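Local coordinates for protein YHR177W (Saccharomyces cerevisiae, PDB 4M8B) that binds DNA through the WOPR domain, which this fragment of a longer protein contains, and probably acts as a transcription factor, at residues 7-12 against 50-55; 29-34 against 163-168; 56-61 against 136-141. One frame throughout, in Å; residues are numbered along the deposited sequence. Where two conformers were deposited one is given.

Interaction 1: residues 7-12 against 50-55; sequences PTCYGY and GNIFVF
Ile52 faces both Thr8 and Cys9, pairing with them through its backbone and packing its side chain against Cys9. Thr8 N donates to Ile52 O at 2.7 Å, and Cys9 N adds a weak bond to the same oxygen. In return, Ile52 N donates to Cys9 O at 3.1 Å. Around this pairing a chi1 of 55° sets Cys9 SG between its backbone N and carbonyl carbon and lays it against the branch point of the isoleucine, 3.8 Å from Ile52 CB, while Ile52 CD1 reaches along toward the Gly11 carbonyl. Two successive residues facing one partner make a classic beta bulge in the short antiparallel pairing of strand 9-10 with strand 51-56. Beyond it, Tyr10 and Asn51 form a non-hydrogen-bonded pair on the face away from Cys9 and Ile52. Their side chains run the same way, ring and amide planes 80° apart, and Asn51 OD1 approaches the ring obliquely, 3.9 Å from Tyr10 CE2. Gly11 N closes the pairing with a bond to a lone pair of Gly50 O, 2.9 Å long. At the other end, Pro7 CB sits over one face of the Phe53 ring, offset toward its rim and 4.2 Å from Phe53 CE2. Thr8 OG1 weakly accepts from Val54 N at 3.4 Å and also bonds to Arg32 O. Asn51 ND2 is held by Leu46 O, and Val22 of helix 16-28 packs against both Cys9 and Val54.

Interaction 2: residues 29-34 against 163-168; sequences GNLRCI and PFFHKF
Leu31 pushes its forked end among three phenylalanines, and no hydrogen bond crosses the contact. Its two methyls divide the work: Leu31 CD1 meets Phe165 CE2 at 3.9 Å, the two side chains crossing at about a right angle, whereas Leu31 CD2 comes in at the edge of the Phe164 ring, close to its plane and 3.8 Å from Phe164 CE2. The same methyl also touches Phe168, with 4.2 Å between Leu31 CD2 and Phe168 CE2. With CG beside the backbone N, chi2 of -179° sets CD1 anti to CA and lets CD2 diverge toward Phe164 and Phe168. Phe168 is the second large contributor. Its far end is turned to Asn30, where Phe168 CZ lies 3.3 Å from Asn30 CB and the amide carbon sits at the ring edge, in plane. The amide is steeply inclined to that ring, the planes standing 69° apart, so the asparagine borders the aromatic cluster without stacking on it. Among the aromatics themselves, Phe164 directs its edge at one face of Phe165, and Lys167 CG lies over a face of Phe168. Lys167 then bends at its last torsion (chi4 -60°), which returns Lys167 NZ to a lone pair of Phe164 O at 2.7 Å and ties it back to the start of its own segment. The contact joins the loop leaving helix 16-28 to the loop that precedes helix 172-179. Leu31 and Phe168 also touch Val26 and Asn28 at the end of helix 16-28, and further along Ile34 is backbone hydrogen-bonded to Val54 of strand 51-56.

Interaction 3: residues 56-61 against 136-141; sequences NEEKSG and KLETFH. With EDO (1,2-ethanediol), chain D.
Glu57 and His141 meet obliquely, carboxylate and ring planes 49° apart, yet the bond between them is well directed. His141 NE2 donates within its ring plane to the anti lone pair of Glu57 OE2 at 2.8 Å, and the extended glutamate chain, with CG opposite the backbone N (chi1 170°), brings that oxygen to the edge of the ring. At the other ring nitrogen, His141 ND1 hydrogen-bonds to O2 of a 1,2-ethanediol molecule, probably from the crystallisation liquor, at 2.6 Å. Asn56 works in another direction. Its amide is aimed at Glu138, and Asn56 ND2 reaches Glu138 OE1 at 2.8 Å, the acceptor lying in the amide plane but the donor approaching from above the carboxylate. The amide nitrogen also rests obliquely against the Phe140 ring, 3.7 Å from Phe140 CE2. Asn56 OD1 meanwhile weakly caps Glu58 N, making Asn56 the N-cap of helix 57-60. Glu58 crosses Thr139 at about a right angle; a bend at its chi2 (75°) swings the carboxylate back to the strand, where Glu58 OE2 takes the Thr139 N-H on its syn side at 3.0 Å. Thr139 O in turn receives Glu57 N at 2.8 Å. Strand 51-56 thus hands over to a one-turn helix that is laced to strand 137-147 by both backbone and side chains. Each of the three carboxylates accepts an N-H from across the contact. Glu58 OE2 and Glu138 OE1, 5.2 Å apart, would probably repel each other, which nearby Lys59 would partly offset; the Glu57 carboxylate would probably favour the protonated imidazole.

In the fold
Interaction 1 lies on strand 51-56, which neighbours strand 137-147 in the antiparallel sheet of the WOPR domain. Interaction 3 involves the helix that follows directly in the chain, its centre about 17 Å away, and is linked to interaction 1 through Phe55 O and His141 N. Interaction 2 joins two loops and is tied to strand 51-56 through Ile34; its centre is about 10 Å from that of interaction 1 and about 18 Å from that of interaction 3. Its segments alternate with those of interaction 1 along the chain, and interaction 3 falls wholly between them. Nearest atoms of interactions 1 and 3 are about 5 and 4 Å from the bound DNA, those of interaction 2 about 11 Å, consistent with the aromatic loop contact being structural packing.

Interaction 1: residues 7-12 against 50-55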
loop_
_atom_site.group_PDB
_atom_site.type_symbol
_atom_site.label_atom_id
_atom_site.label_comp_id
_atom_site.label_asym_id
_atom_site.label_seq_id
_atom_site.Cartn_x
_atom_site.Cartn_y
_atom_site.Cartn_z
ATOM N N PRO C 7 -11.003 -4.932 -1.676
ATOM C CA PRO C 7 -9.806 -4.368 -2.252
ATOM C C PRO C 7 -9.890 -4.027 -3.684
ATOM O O PRO C 7 -10.721 -4.480 -4.335
ATOM C CB PRO C 7 -8.824 -5.469 -2.069
ATOM C CG PRO C 7 -9.607 -6.653 -2.159
ATOM C CD PRO C 7 -10.587 -6.329 -1.187
ATOM N N THR C 8 -9.038 -3.149 -4.130
ATOM C CA THR C 8 -9.060 -2.657 -5.470
ATOM C C THR C 8 -8.437 -3.609 -6.422
ATOM O O THR C 8 -8.734 -3.655 -7.533
ATOM C CB THR C 8 -8.338 -1.342 -5.511
ATOM O OG1 THR C 8 -9.140 -0.420 -4.845
ATOM C CG2 THR C 8 -8.193 -0.813 -6.835
ATOM N N CYS C 9 -7.494 -4.318 -5.952
ATOM C CA CYS C 9 -6.955 -5.480 -6.645
ATOM C C CYS C 9 -6.159 -6.348 -5.682
ATOM O O CYS C 9 -5.996 -6.001 -4.510
ATOM C CB CYS C 9 -6.091 -5.053 -7.830
ATOM S SG CYS C 9 -4.760 -3.920 -7.417
ATOM N N TYR C 10 -5.668 -7.477 -6.179
ATOM C CA TYR C 10 -4.924 -8.412 -5.347
ATOM C C TYR C 10 -3.515 -8.605 -5.884
ATOM O O TYR C 10 -3.320 -8.743 -7.092
ATOM C CB TYR C 10 -5.645 -9.762 -5.292
ATOM C CG TYR C 10 -7.040 -9.680 -4.730
ATOM C CD1 TYR C 10 -8.099 -9.238 -5.510
ATOM C CD2 TYR C 10 -7.302 -10.043 -3.417
ATOM C CE1 TYR C 10 -9.379 -9.159 -4.999
ATOM C CE2 TYR C 10 -8.580 -9.968 -2.897
ATOM C CZ TYR C 10 -9.614 -9.524 -3.692
ATOM O OH TYR C 10 -10.888 -9.444 -3.181
ATOM N N GLY C 11 -2.536 -8.617 -4.984
ATOM C CA GLY C 11 -1.163 -8.872 -5.368
ATOM C C GLY C 11 -0.134 -8.231 -4.458
ATOM O O GLY C 11 -0.411 -7.944 -3.292
ATOM N N TYR C 12 1.060 -8.012 -5.003
ATOM C CA TYR C 12 2.157 -7.404 -4.262
ATOM C C TYR C 12 2.883 -6.366 -5.113
ATOM O O TYR C 12 3.256 -6.642 -6.253
ATOM C CB TYR C 12 3.146 -8.474 -3.801
ATOM C CG TYR C 12 4.390 -7.904 -3.167
ATOM C CD1 TYR C 12 4.368 -7.431 -1.863
ATOM C CD2 TYR C 12 5.586 -7.839 -3.869
ATOM C CE1 TYR C 12 5.504 -6.906 -1.274
ATOM C CE2 TYR C 12 6.728 -7.314 -3.289
ATOM C CZ TYR C 12 6.681 -6.849 -1.990
ATOM O OH TYR C 12 7.809 -6.323 -1.400
ATOM N N GLY C 50 -2.055 -9.322 0.495
ATOM C CA GLY C 50 -2.437 -9.330 -0.903
ATOM C C GLY C 50 -3.437 -8.239 -1.243
ATOM O O GLY C 50 -3.648 -7.921 -2.414
ATOM N N ASN C 51 -4.062 -7.668 -0.220
ATOM C CA ASN C 51 -5.021 -6.589 -0.426
ATOM C C ASN C 51 -4.350 -5.292 -0.864
ATOM O O ASN C 51 -3.396 -4.828 -0.236
ATOM C CB ASN C 51 -5.846 -6.350 0.841
ATOM C CG ASN C 51 -6.976 -7.348 0.998
ATOM O OD1 ASN C 51 -7.033 -8.355 0.296
ATOM N ND2 ASN C 51 -7.885 -7.067 1.922
ATOM N N ILE C 52 -4.850 -4.713 -1.949
ATOM C CA ILE C 52 -4.364 -3.423 -2.412
ATOM C C ILE C 52 -5.532 -2.457 -2.520
ATOM O O ILE C 52 -6.596 -2.814 -3.029
ATOM C CB ILE C 52 -3.673 -3.541 -3.777
ATOM C CG1 ILE C 52 -2.422 -4.412 -3.660
ATOM C CG2 ILE C 52 -3.314 -2.168 -4.313
ATOM C CD1 ILE C 52 -1.729 -4.671 -4.982
ATOM N N PHE C 53 -5.339 -1.236 -2.037
ATOM C CA PHE C 53 -6.389 -0.227 -2.098
ATOM C C PHE C 53 -5.891 1.024 -2.791
ATOM O O PHE C 53 -4.762 1.460 -2.572
ATOM C CB PHE C 53 -6.871 0.143 -0.694
ATOM C CG PHE C 53 -7.448 -1.008 0.075
ATOM C CD1 PHE C 53 -6.636 -1.811 0.858
ATOM C CD2 PHE C 53 -8.804 -1.282 0.024
ATOM C CE1 PHE C 53 -7.166 -2.874 1.576
ATOM C CE2 PHE C 53 -9.341 -2.344 0.739
ATOM C CZ PHE C 53 -8.520 -3.140 1.516
ATOM N N VAL C 54 -6.747 1.603 -3.622
ATOM C CA VAL C 54 -6.465 2.886 -4.242
ATOM C C VAL C 54 -7.674 3.784 -4.058
ATOM O O VAL C 54 -8.812 3.350 -4.248
ATOM C CB VAL C 54 -6.161 2.742 -5.743
ATOM C CG1 VAL C 54 -6.008 4.114 -6.388
ATOM C CG2 VAL C 54 -4.907 1.910 -5.949
ATOM N N PHE C 55 -7.432 5.030 -3.671
ATOM C CA PHE C 55 -8.514 6.000 -3.560
ATOM C C PHE C 55 -8.094 7.392 -4.006
ATOM O O PHE C 55 -6.953 7.806 -3.808
ATOM C CB PHE C 55 -9.104 6.035 -2.139
ATOM C CG PHE C 55 -8.104 6.358 -1.059
ATOM C CD1 PHE C 55 -7.371 5.350 -0.450
ATOM C CD2 PHE C 55 -7.914 7.664 -0.634
ATOM C CE1 PHE C 55 -6.457 5.638 0.553
ATOM C CE2 PHE C 55 -7.002 7.960 0.371
ATOM C CZ PHE C 55 -6.273 6.945 0.964
#

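Interaction 2: residues 29-34 against 163-168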
loop_
_atom_site.group_PDB
_atom_site.type_symbol
_atom_site.label_atom_id
_atom_site.label_comp_id
_atom_site.label_asym_id
_atom_site.label_seq_id
_atom_site.Cartn_x
_atom_site.Cartn_y
_atom_site.Cartn_z
ATOM N N GLY C 29 -10.985 2.192 -15.295
ATOM C CA GLY C 29 -12.241 1.868 -14.642
ATOM C C GLY C 29 -12.432 0.393 -14.343
ATOM O O GLY C 29 -13.453 -0.003 -13.781
ATOM N N ASN C 30 -11.454 -0.424 -14.722
ATOM C CA ASN C 30 -11.514 -1.859 -14.462
ATOM C C ASN C 30 -11.316 -2.156 -12.985
ATOM O O ASN C 30 -11.976 -3.025 -12.418
ATOM C CB ASN C 30 -10.448 -2.593 -15.273
ATOM C CG ASN C 30 -10.608 -2.389 -16.763
ATOM O OD1 ASN C 30 -10.421 -1.282 -17.276
ATOM N ND2 ASN C 30 -10.942 -3.462 -17.474
ATOM N N LEU C 31 -10.390 -1.427 -12.375
ATOM C CA LEU C 31 -10.090 -1.575 -10.959
ATOM C C LEU C 31 -10.801 -0.470 -10.186
ATOM O O LEU C 31 -10.592 0.717 -10.447
ATOM C CB LEU C 31 -8.582 -1.499 -10.732
ATOM C CG LEU C 31 -7.766 -2.463 -11.591
ATOM C CD1 LEU C 31 -6.280 -2.349 -11.285
ATOM C CD2 LEU C 31 -8.259 -3.884 -11.377
ATOM N N ARG C 32 -11.646 -0.858 -9.238
ATOM C CA ARG C 32 -12.484 0.113 -8.548
ATOM C C ARG C 32 -11.816 0.716 -7.316
ATOM O O ARG C 32 -11.299 -0.004 -6.460
ATOM C CB ARG C 32 -13.842 -0.505 -8.202
ATOM C CG ARG C 32 -14.679 -0.821 -9.439
ATOM C CD ARG C 32 -16.072 -1.305 -9.084
ATOM N NE ARG C 32 -16.040 -2.558 -8.338
ATOM C CZ ARG C 32 -15.934 -3.759 -8.896
ATOM N NH1 ARG C 32 -15.844 -3.876 -10.215
ATOM N NH2 ARG C 32 -15.916 -4.844 -8.134
ATOM N N CYS C 33 -11.814 2.042 -7.237
ATOM C CA CYS C 33 -11.215 2.733 -6.101
ATOM C C CYS C 33 -12.137 2.696 -4.884
ATOM O O CYS C 33 -13.312 2.347 -4.996
ATOM C CB CYS C 33 -10.872 4.178 -6.474
ATOM S SG CYS C 33 -12.240 5.122 -7.187
ATOM N N ILE C 34 -11.592 3.049 -3.724
ATOM C CA ILE C 34 -12.369 3.123 -2.491
ATOM C C ILE C 34 -13.065 4.484 -2.458
ATOM O O ILE C 34 -12.415 5.523 -2.579
ATOM C CB ILE C 34 -11.474 2.971 -1.249
ATOM C CG1 ILE C 34 -10.970 1.531 -1.131
ATOM C CG2 ILE C 34 -12.235 3.353 0.008
ATOM C CD1 ILE C 34 -12.035 0.545 -0.706
ATOM N N PRO C 163 -0.996 -11.739 -15.946
ATOM C CA PRO C 163 -1.669 -11.532 -17.232
ATOM C C PRO C 163 -2.915 -10.651 -17.135
ATOM O O PRO C 163 -3.254 -9.986 -18.114
ATOM C CB PRO C 163 -2.053 -12.956 -17.669
ATOM C CG PRO C 163 -1.498 -13.899 -16.606
ATOM C CD PRO C 163 -0.515 -13.122 -15.798
ATOM N N PHE C 164 -3.580 -10.638 -15.983
ATOM C CA PHE C 164 -4.784 -9.823 -15.829
ATOM C C PHE C 164 -4.501 -8.333 -15.991
ATOM O O PHE C 164 -5.355 -7.579 -16.450
ATOM C CB PHE C 164 -5.464 -10.082 -14.481
ATOM C CG PHE C 164 -6.619 -9.155 -14.200
ATOM C CD1 PHE C 164 -7.877 -9.412 -14.723
ATOM C CD2 PHE C 164 -6.445 -8.020 -13.423
ATOM C CE1 PHE C 164 -8.940 -8.558 -14.474
ATOM C CE2 PHE C 164 -7.502 -7.160 -13.170
ATOM C CZ PHE C 164 -8.752 -7.429 -13.696
ATOM N N PHE C 165 -3.298 -7.914 -15.618
ATOM C CA PHE C 165 -2.937 -6.500 -15.650
ATOM C C PHE C 165 -2.312 -6.062 -16.976
ATOM O O PHE C 165 -2.032 -4.880 -17.169
ATOM C CB PHE C 165 -1.984 -6.173 -14.496
ATOM C CG PHE C 165 -2.613 -6.289 -13.133
ATOM C CD1 PHE C 165 -2.757 -7.524 -12.521
ATOM C CD2 PHE C 165 -3.055 -5.161 -12.462
ATOM C CE1 PHE C 165 -3.334 -7.634 -11.265
ATOM C CE2 PHE C 165 -3.634 -5.263 -11.206
ATOM C CZ PHE C 165 -3.774 -6.499 -10.606
ATOM N N HIS C 166 -2.098 -7.013 -17.883
ATOM C CA HIS C 166 -1.422 -6.730 -19.152
ATOM C C HIS C 166 -2.096 -5.620 -19.952
ATOM O O HIS C 166 -1.423 -4.774 -20.540
ATOM C CB HIS C 166 -1.301 -8.000 -20.000
ATOM C CG HIS C 166 -0.210 -8.925 -19.553
ATOM N ND1 HIS C 166 -0.111 -10.226 -19.992
ATOM C CD2 HIS C 166 0.833 -8.730 -18.710
ATOM C CE1 HIS C 166 0.945 -10.798 -19.437
ATOM N NE2 HIS C 166 1.533 -9.911 -18.655
ATOM N N LYS C 167 -3.426 -5.624 -19.960
ATOM C CA LYS C 167 -4.200 -4.611 -20.672
ATOM C C LYS C 167 -4.146 -3.251 -19.980
ATOM O O LYS C 167 -4.689 -2.269 -20.484
ATOM C CB LYS C 167 -5.653 -5.060 -20.816
ATOM C CG LYS C 167 -6.301 -5.451 -19.500
ATOM C CD LYS C 167 -7.761 -5.824 -19.681
ATOM C CE LYS C 167 -8.333 -6.398 -18.397
ATOM N NZ LYS C 167 -7.604 -7.629 -17.980
ATOM N N PHE C 168 -3.489 -3.196 -18.826
ATOM C CA PHE C 168 -3.350 -1.948 -18.083
ATOM C C PHE C 168 -1.987 -1.318 -18.331
ATOM O O PHE C 168 -1.456 -0.609 -17.475
ATOM C CB PHE C 168 -3.562 -2.189 -16.589
ATOM C CG PHE C 168 -4.904 -2.771 -16.258
ATOM C CD1 PHE C 168 -6.047 -2.303 -16.882
ATOM C CD2 PHE C 168 -5.022 -3.797 -15.336
ATOM C CE1 PHE C 168 -7.290 -2.842 -16.586
ATOM C CE2 PHE C 168 -6.260 -4.340 -15.035
ATOM C CZ PHE C 168 -7.396 -3.861 -15.662
#

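Interaction 3: residues 56-61 against 136-141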
loop_
_atom_site.group_PDB
_atom_site.type_symbol
_atom_site.label_atom_id
_atom_site.label_comp_id
_atom_site.label_asym_id
_atom_site.label_seq_id
_atom_site.Cartn_x
_atom_site.Cartn_y
_atom_site.Cartn_z
ATOM N N ASN C 56 -9.031 8.098 -4.628
ATOM C CA ASN C 56 -8.838 9.492 -4.989
ATOM C C ASN C 56 -9.096 10.355 -3.759
ATOM O O ASN C 56 -10.162 10.269 -3.151
ATOM C CB ASN C 56 -9.802 9.874 -6.113
ATOM C CG ASN C 56 -9.479 11.214 -6.732
ATOM O OD1 ASN C 56 -9.089 12.157 -6.043
ATOM N ND2 ASN C 56 -9.641 11.307 -8.046
ATOM N N GLU C 57 -8.117 11.174 -3.387
ATOM C CA GLU C 57 -8.232 12.011 -2.195
ATOM C C GLU C 57 -9.404 12.987 -2.285
ATOM O O GLU C 57 -10.193 13.110 -1.349
ATOM C CB GLU C 57 -6.923 12.767 -1.942
ATOM C CG GLU C 57 -7.014 13.839 -0.872
ATOM C CD GLU C 57 -5.654 14.396 -0.488
ATOM O OE1 GLU C 57 -5.579 15.589 -0.122
ATOM O OE2 GLU C 57 -4.661 13.639 -0.544
ATOM N N GLU C 58 -9.520 13.666 -3.421
ATOM C CA GLU C 58 -10.571 14.658 -3.623
ATOM C C GLU C 58 -11.970 14.043 -3.692
ATOM O O GLU C 58 -12.895 14.523 -3.041
ATOM C CB GLU C 58 -10.300 15.486 -4.886
ATOM C CG GLU C 58 -9.117 16.450 -4.778
ATOM C CD GLU C 58 -7.765 15.756 -4.859
ATOM O OE1 GLU C 58 -6.772 16.333 -4.361
ATOM O OE2 GLU C 58 -7.691 14.644 -5.423
ATOM N N LYS C 59 -12.118 12.980 -4.477
ATOM C CA LYS C 59 -13.426 12.374 -4.713
ATOM C C LYS C 59 -13.952 11.542 -3.544
ATOM O O LYS C 59 -15.139 11.226 -3.493
ATOM C CB LYS C 59 -13.404 11.513 -5.981
ATOM C CG LYS C 59 -13.177 12.287 -7.272
ATOM C CD LYS C 59 -13.380 11.392 -8.489
ATOM C CE LYS C 59 -13.252 12.176 -9.787
ATOM N NZ LYS C 59 -13.539 11.332 -10.982
ATOM N N SER C 60 -13.077 11.183 -2.610
ATOM C CA SER C 60 -13.480 10.320 -1.503
ATOM C C SER C 60 -13.435 11.038 -0.162
ATOM O O SER C 60 -14.108 10.636 0.785
ATOM C CB SER C 60 -12.609 9.064 -1.445
ATOM O OG SER C 60 -11.283 9.375 -1.049
ATOM N N GLY C 61 -12.633 12.094 -0.083
ATOM C CA GLY C 61 -12.500 12.843 1.153
ATOM C C GLY C 61 -11.543 12.196 2.137
ATOM O O GLY C 61 -11.447 12.621 3.288
ATOM N N LYS C 136 -4.852 21.418 -12.694
ATOM C CA LYS C 136 -5.398 20.953 -11.441
ATOM C C LYS C 136 -5.021 19.463 -11.307
ATOM O O LYS C 136 -5.200 18.681 -12.227
ATOM C CB LYS C 136 -6.914 21.200 -11.405
ATOM C CG LYS C 136 -7.800 20.018 -11.017
ATOM C CD LYS C 136 -9.221 20.431 -10.633
ATOM C CE LYS C 136 -9.430 20.443 -9.118
ATOM N NZ LYS C 136 -10.849 20.440 -8.651
ATOM N N LEU C 137 -4.537 19.079 -10.134
ATOM C CA LEU C 137 -3.963 17.778 -9.905
ATOM C C LEU C 137 -4.736 17.009 -8.898
ATOM O O LEU C 137 -5.044 17.529 -7.871
ATOM C CB LEU C 137 -2.574 17.973 -9.378
ATOM C CG LEU C 137 -1.466 17.587 -10.311
ATOM C CD1 LEU C 137 -1.784 17.946 -11.736
ATOM C CD2 LEU C 137 -0.209 18.271 -9.866
ATOM N N GLU C 138 -5.045 15.765 -9.199
ATOM C CA GLU C 138 -5.737 14.932 -8.267
ATOM C C GLU C 138 -4.724 14.076 -7.588
ATOM O O GLU C 138 -3.669 13.892 -8.095
ATOM C CB GLU C 138 -6.832 14.143 -8.950
ATOM C CG GLU C 138 -8.044 15.005 -9.226
ATOM C CD GLU C 138 -9.142 14.325 -9.990
ATOM O OE1 GLU C 138 -9.096 13.118 -10.177
ATOM O OE2 GLU C 138 -10.072 14.996 -10.416
ATOM N N THR C 139 -5.024 13.644 -6.386
ATOM C CA THR C 139 -4.090 12.835 -5.614
ATOM C C THR C 139 -4.604 11.411 -5.415
ATOM O O THR C 139 -5.689 11.202 -4.870
ATOM C CB THR C 139 -3.804 13.475 -4.246
ATOM O OG1 THR C 139 -3.297 14.801 -4.437
ATOM C CG2 THR C 139 -2.785 12.654 -3.472
ATOM N N PHE C 140 -3.821 10.434 -5.863
ATOM C CA PHE C 140 -4.197 9.033 -5.718
ATOM C C PHE C 140 -3.353 8.349 -4.653
ATOM O O PHE C 140 -2.124 8.402 -4.687
ATOM C CB PHE C 140 -4.075 8.302 -7.056
ATOM C CG PHE C 140 -5.001 8.829 -8.113
ATOM C CD1 PHE C 140 -4.593 9.837 -8.973
ATOM C CD2 PHE C 140 -6.287 8.330 -8.240
ATOM C CE1 PHE C 140 -5.449 10.332 -9.945
ATOM C CE2 PHE C 140 -7.148 8.822 -9.209
ATOM C CZ PHE C 140 -6.726 9.824 -10.061
ATOM N N HIS C 141 -4.028 7.718 -3.700
ATOM C CA HIS C 141 -3.352 7.024 -2.618
ATOM C C HIS C 141 -3.356 5.532 -2.890
ATOM O O HIS C 141 -4.354 4.984 -3.356
ATOM C CB HIS C 141 -4.054 7.296 -1.290
ATOM C CG HIS C 141 -4.089 8.737 -0.909
ATOM N ND1 HIS C 141 -3.498 9.221 0.245
ATOM C CD2 HIS C 141 -4.645 9.815 -1.514
ATOM C CE1 HIS C 141 -3.687 10.519 0.326
ATOM N NE2 HIS C 141 -4.384 10.908 -0.732
HETATM C C1 EDO D . -0.503 7.134 0.617
HETATM O O1 EDO D . -0.820 7.850 -0.584
HETATM C C2 EDO D . -1.172 7.832 1.792
HETATM O O2 EDO D . -2.552 7.452 1.852
#